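PDB 3MT1: putative carboxynorspermidine decarboxylase protein from Sinorhizobium meliloti, which probably catalyses the pyridoxal 5'-phosphate-dependent decarboxylation of carboxynorspermidine and carboxyspermidine, giving norspermidine and spermidine in polyamine biosynthesis. Local coordinates for residues L8-K11 with A12-T15; L229-G232 with E233-T237. One frame throughout, in Å; residues are numbered along the deposited sequence.

Overall arrangement
The two contacts make their turns differently. Contact 1 (8-11 with 12-15) is partly buried and lies where strand 6-10 of the mixed sheet runs into helix 11-28; a carboxylate and two lysines mark its outer side. Contact 2 (229-232 with 233-237) is buried near the middle of the chain and passes from the last barrel strand through a short loop into a weakly bonded single turn. Backbone N-H groups there bind a sulfate, where contact 1 uses a side-chain cap. Helix 11-28, which starts in contact 1, also covers S235. The contacts touch where L14, in the first turn of that helix, packs its CD1 on I236 CD1 (3.7 Å), near the end of helix 233-236.

Contact 1: L8-K11 with A12-T15; sequences LIDK and AKLT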
loop_
_atom_site.group_PDB
_atom_site.type_symbol
_atom_site.label_atom_id
_atom_site.label_comp_id
_atom_site.label_asym_id
_atom_site.label_seq_id
_atom_site.Cartn_x
_atom_site.Cartn_y
_atom_site.Cartn_z
ATOM N N LEU B 8 0.623 14.241 -11.954
ATOM C CA LEU B 8 0.221 15.494 -12.604
ATOM C C LEU B 8 -1.184 15.365 -13.144
ATOM O O LEU B 8 -1.445 14.599 -14.065
ATOM C CB LEU B 8 1.199 15.857 -13.715
ATOM C CG LEU B 8 1.006 17.163 -14.496
ATOM C CD1 LEU B 8 0.858 18.320 -13.605
ATOM C CD2 LEU B 8 2.195 17.430 -15.444
ATOM N N ILE B 9 -2.108 16.085 -12.551
ATOM C CA ILE B 9 -3.458 16.018 -13.017
ATOM C C ILE B 9 -3.674 17.093 -14.068
ATOM O O ILE B 9 -3.561 18.283 -13.782
ATOM C CB ILE B 9 -4.444 16.178 -11.868
ATOM C CG1 ILE B 9 -4.276 15.012 -10.870
ATOM C CG2 ILE B 9 -5.893 16.313 -12.414
ATOM C CD1 ILE B 9 -4.784 15.360 -9.445
ATOM N N ASP B 10 -3.962 16.653 -15.290
ATOM C CA ASP B 10 -4.179 17.569 -16.389
ATOM C C ASP B 10 -5.608 18.160 -16.366
ATOM O O ASP B 10 -6.590 17.484 -16.697
ATOM C CB ASP B 10 -3.858 16.908 -17.756
ATOM C CG ASP B 10 -3.994 17.892 -18.930
ATOM O OD1 ASP B 10 -2.949 18.317 -19.500
ATOM O OD2 ASP B 10 -5.157 18.283 -19.267
ATOM N N LYS B 11 -5.693 19.444 -16.027
ATOM C CA LYS B 11 -6.966 20.113 -15.929
ATOM C C LYS B 11 -7.841 19.928 -17.202
ATOM O O LYS B 11 -9.034 19.595 -17.114
ATOM C CB LYS B 11 -6.760 21.593 -15.617
ATOM C CG LYS B 11 -7.970 22.175 -14.979
ATOM C CD LYS B 11 -8.028 23.625 -15.075
ATOM C CE LYS B 11 -9.359 24.092 -14.511
ATOM N NZ LYS B 11 -9.629 25.501 -14.880
ATOM N N ALA B 12 -7.255 20.136 -18.378
ATOM C CA ALA B 12 -8.027 20.012 -19.625
ATOM C C ALA B 12 -8.559 18.582 -19.926
ATOM O O ALA B 12 -9.660 18.437 -20.448
ATOM C CB ALA B 12 -7.239 20.566 -20.814
ATOM N N LYS B 13 -7.778 17.552 -19.596
ATOM C CA LYS B 13 -8.177 16.167 -19.839
ATOM C C LYS B 13 -9.215 15.671 -18.849
ATOM O O LYS B 13 -10.117 14.894 -19.209
ATOM C CB LYS B 13 -6.975 15.236 -19.833
ATOM C CG LYS B 13 -6.181 15.388 -21.095
ATOM C CD LYS B 13 -4.878 14.620 -21.000
ATOM C CE LYS B 13 -4.009 14.954 -22.166
ATOM N NZ LYS B 13 -2.665 14.556 -21.749
ATOM N N LEU B 14 -9.087 16.121 -17.610
ATOM C CA LEU B 14 -10.076 15.818 -16.620
ATOM C C LEU B 14 -11.394 16.430 -17.071
ATOM O O LEU B 14 -12.401 15.740 -17.099
ATOM C CB LEU B 14 -9.657 16.342 -15.247
ATOM C CG LEU B 14 -10.622 16.146 -14.068
ATOM C CD1 LEU B 14 -10.988 14.658 -13.776
ATOM C CD2 LEU B 14 -9.964 16.683 -12.847
ATOM N N THR B 15 -11.381 17.702 -17.457
ATOM C CA THR B 15 -12.583 18.363 -17.958
ATOM C C THR B 15 -13.241 17.644 -19.134
ATOM O O THR B 15 -14.465 17.525 -19.158
ATOM C CB THR B 15 -12.294 19.802 -18.349
ATOM O OG1 THR B 15 -11.866 20.497 -17.187
ATOM C CG2 THR B 15 -13.521 20.478 -18.933
#
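D10 closes the start of the helix with its own side chain: OD2 accepts from K13 N at 2.7 Å, a capping bond from the N-cap residue. With CG anti to the backbone N (chi1 -176°), the carboxylate lies where OD2 can meet the N-H of the first turn. K13 N meets OD2 on its anti side, somewhat out of the carboxylate plane. The same N-H also leans weakly on D10 O, whose main donor is L14 N at 3.0 Å, nearly in line with the C=O. One residue thus serves two N-H groups of the first turn, through a side-chain oxygen and a backbone oxygen. The other carboxylate oxygen, OD1, is taken by a salt bridge to R343. K13 lays its CB and CG alongside OD2, yet its NZ stays 4.4 Å from D10 OD1, too far for a salt bridge, although the two charges probably still attract.

A residue later, K11 O is gripped twice by T15. The backbone N and the hydroxyl OG1 both donate to it, each at 3.0 Å, and they approach from opposite faces of the carbonyl plane. OG1 can fold back in this way because it lies beside its own backbone N (chi1 -62°), so the hydroxyl finds a partner within its own helix. The apolar share is small: I9 CG2 and L14 CD2 run side by side at 4.1 Å, while L47 of helix 45-49 packs against K11, L14 and T15. Backbone bonds from I9 to A341 and R343, and from L8 to T241, hold the strand in its sheet. The whole is a classic aspartate N-cap, set where a strand held between two neighbours in the mixed sheet passes into a helix beside the barrel of this fold-type III decarboxylase.

Contact 2: L229-G232 with E233-T237; sequences LEPG and EASIT. With SO4 (sulfate ion), chain D.
S235 reaches back over one turn to P231, its OG donating to P231 O at 2.9 Å. The hydroxyl comes from above the carbonyl plane, well off a lone pair, and gets there because OG lies beside its own backbone N (chi1 -54°). Behind it, S235 N donates to G232 O at 3.0 Å, also from above that carbonyl's plane, with a bent N-H...O angle of 146°. This is the tight side: P231 CB and CG rest against the serine oxygen, CB at 3.7 Å from S235 OG, and P231 CB meets A234 CB in looser apolar contact at 4.2 Å. Replacing S235 by an alanine removes the hydroxyl, which would probably leave P231 O without this donor and the proline ring less closely packed.

The other side is polar and occupied by an ion. G232 N donates to sulfate O3 at 3.1 Å and E233 N to sulfate O2 at 2.8 Å, the latter bond almost straight. At G232 a side chain would run into sulfate O2, so the bare backbone lets the anion come close. The sulfate, also hydrogen-bonded to G199 N and Y324 OH and probably from the crystallisation liquor, is likely to mark the cofactor phosphate site, as in related fold-type III decarboxylases. E233, a predicted substrate-binding residue, is partly exposed, and its chain bends at chi2 (71°); its side chain is about 7 Å from that of D269, the other predicted substrate residue.

The turn follows strand 226-229, the eighth of the barrel, and leads through the short, weakly bonded helix 233-236 toward strand 240-251. M18 and I21 of helix 11-28, L34 of strand 31-35 and M48 of helix 45-49 pack around S235.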
loop_
_atom_site.group_PDB
_atom_site.type_symbol
_atom_site.label_atom_id
_atom_site.label_comp_id
_atom_site.label_asym_id
_atom_site.label_seq_id
_atom_site.Cartn_x
_atom_site.Cartn_y
_atom_site.Cartn_z
ATOM N N LEU B 229 -25.274 6.300 -11.425
ATOM C CA LEU B 229 -24.066 5.704 -11.897
ATOM C C LEU B 229 -23.012 6.063 -10.866
ATOM O O LEU B 229 -23.083 7.142 -10.260
ATOM C CB LEU B 229 -23.711 6.277 -13.248
ATOM C CG LEU B 229 -24.602 5.938 -14.442
ATOM C CD1 LEU B 229 -24.160 6.748 -15.627
ATOM C CD2 LEU B 229 -24.579 4.449 -14.799
ATOM N N GLU B 230 -22.045 5.159 -10.661
ATOM C CA GLU B 230 -20.934 5.400 -9.722
ATOM C C GLU B 230 -19.591 5.381 -10.442
ATOM O O GLU B 230 -18.752 4.518 -10.192
ATOM C CB GLU B 230 -20.910 4.320 -8.663
ATOM C CG GLU B 230 -22.002 4.359 -7.622
ATOM C CD GLU B 230 -22.017 3.083 -6.759
ATOM O OE1 GLU B 230 -20.928 2.504 -6.469
ATOM O OE2 GLU B 230 -23.128 2.643 -6.365
ATOM N N PRO B 231 -19.366 6.313 -11.369
ATOM C CA PRO B 231 -18.087 6.127 -12.069
ATOM C C PRO B 231 -16.853 6.410 -11.214
ATOM O O PRO B 231 -16.670 7.535 -10.740
ATOM C CB PRO B 231 -18.162 7.172 -13.172
ATOM C CG PRO B 231 -19.127 8.261 -12.591
ATOM C CD PRO B 231 -20.155 7.448 -11.903
ATOM N N GLY B 232 -15.987 5.411 -11.059
ATOM C CA GLY B 232 -14.654 5.634 -10.487
ATOM C C GLY B 232 -13.647 5.928 -11.586
ATOM O O GLY B 232 -13.440 7.077 -12.005
ATOM N N GLU B 233 -13.050 4.866 -12.093
ATOM C CA GLU B 233 -12.116 4.939 -13.215
ATOM C C GLU B 233 -12.593 5.807 -14.369
ATOM O O GLU B 233 -11.801 6.548 -14.967
ATOM C CB GLU B 233 -11.794 3.537 -13.706
ATOM C CG GLU B 233 -10.593 3.501 -14.665
ATOM C CD GLU B 233 -9.215 3.766 -13.982
ATOM O OE1 GLU B 233 -9.011 3.352 -12.807
ATOM O OE2 GLU B 233 -8.343 4.386 -14.657
ATOM N N ALA B 234 -13.869 5.742 -14.706
ATOM C CA ALA B 234 -14.307 6.498 -15.872
ATOM C C ALA B 234 -14.252 8.043 -15.707
ATOM O O ALA B 234 -14.207 8.792 -16.692
ATOM C CB ALA B 234 -15.670 6.029 -16.330
ATOM N N SER B 235 -14.251 8.527 -14.472
ATOM C CA SER B 235 -14.108 9.959 -14.230
ATOM C C SER B 235 -12.710 10.481 -14.544
ATOM O O SER B 235 -12.532 11.643 -14.928
ATOM C CB SER B 235 -14.394 10.251 -12.759
ATOM O OG SER B 235 -15.656 9.727 -12.422
ATOM N N ILE B 236 -11.731 9.603 -14.389
ATOM C CA ILE B 236 -10.382 10.031 -14.169
ATOM C C ILE B 236 -9.415 9.456 -15.216
ATOM O O ILE B 236 -8.215 9.750 -15.204
ATOM C CB ILE B 236 -10.033 9.691 -12.705
ATOM C CG1 ILE B 236 -9.520 10.909 -12.022
ATOM C CG2 ILE B 236 -9.200 8.401 -12.483
ATOM C CD1 ILE B 236 -10.643 11.735 -11.511
ATOM N N THR B 237 -9.987 8.640 -16.105
ATOM C CA THR B 237 -9.294 7.919 -17.157
ATOM C C THR B 237 -8.402 8.858 -17.973
ATOM O O THR B 237 -8.837 9.926 -18.399
ATOM C CB THR B 237 -10.339 7.143 -18.051
ATOM O OG1 THR B 237 -9.712 6.066 -18.766
ATOM C CG2 THR B 237 -11.052 8.058 -19.047
HETATM S S SO4 D . -14.717 1.772 -10.912
HETATM O O1 SO4 D . -14.484 0.476 -11.534
HETATM O O2 SO4 D . -13.471 2.498 -10.746
HETATM O O3 SO4 D . -15.588 2.490 -11.850
HETATM O O4 SO4 D . -15.410 1.633 -9.623
#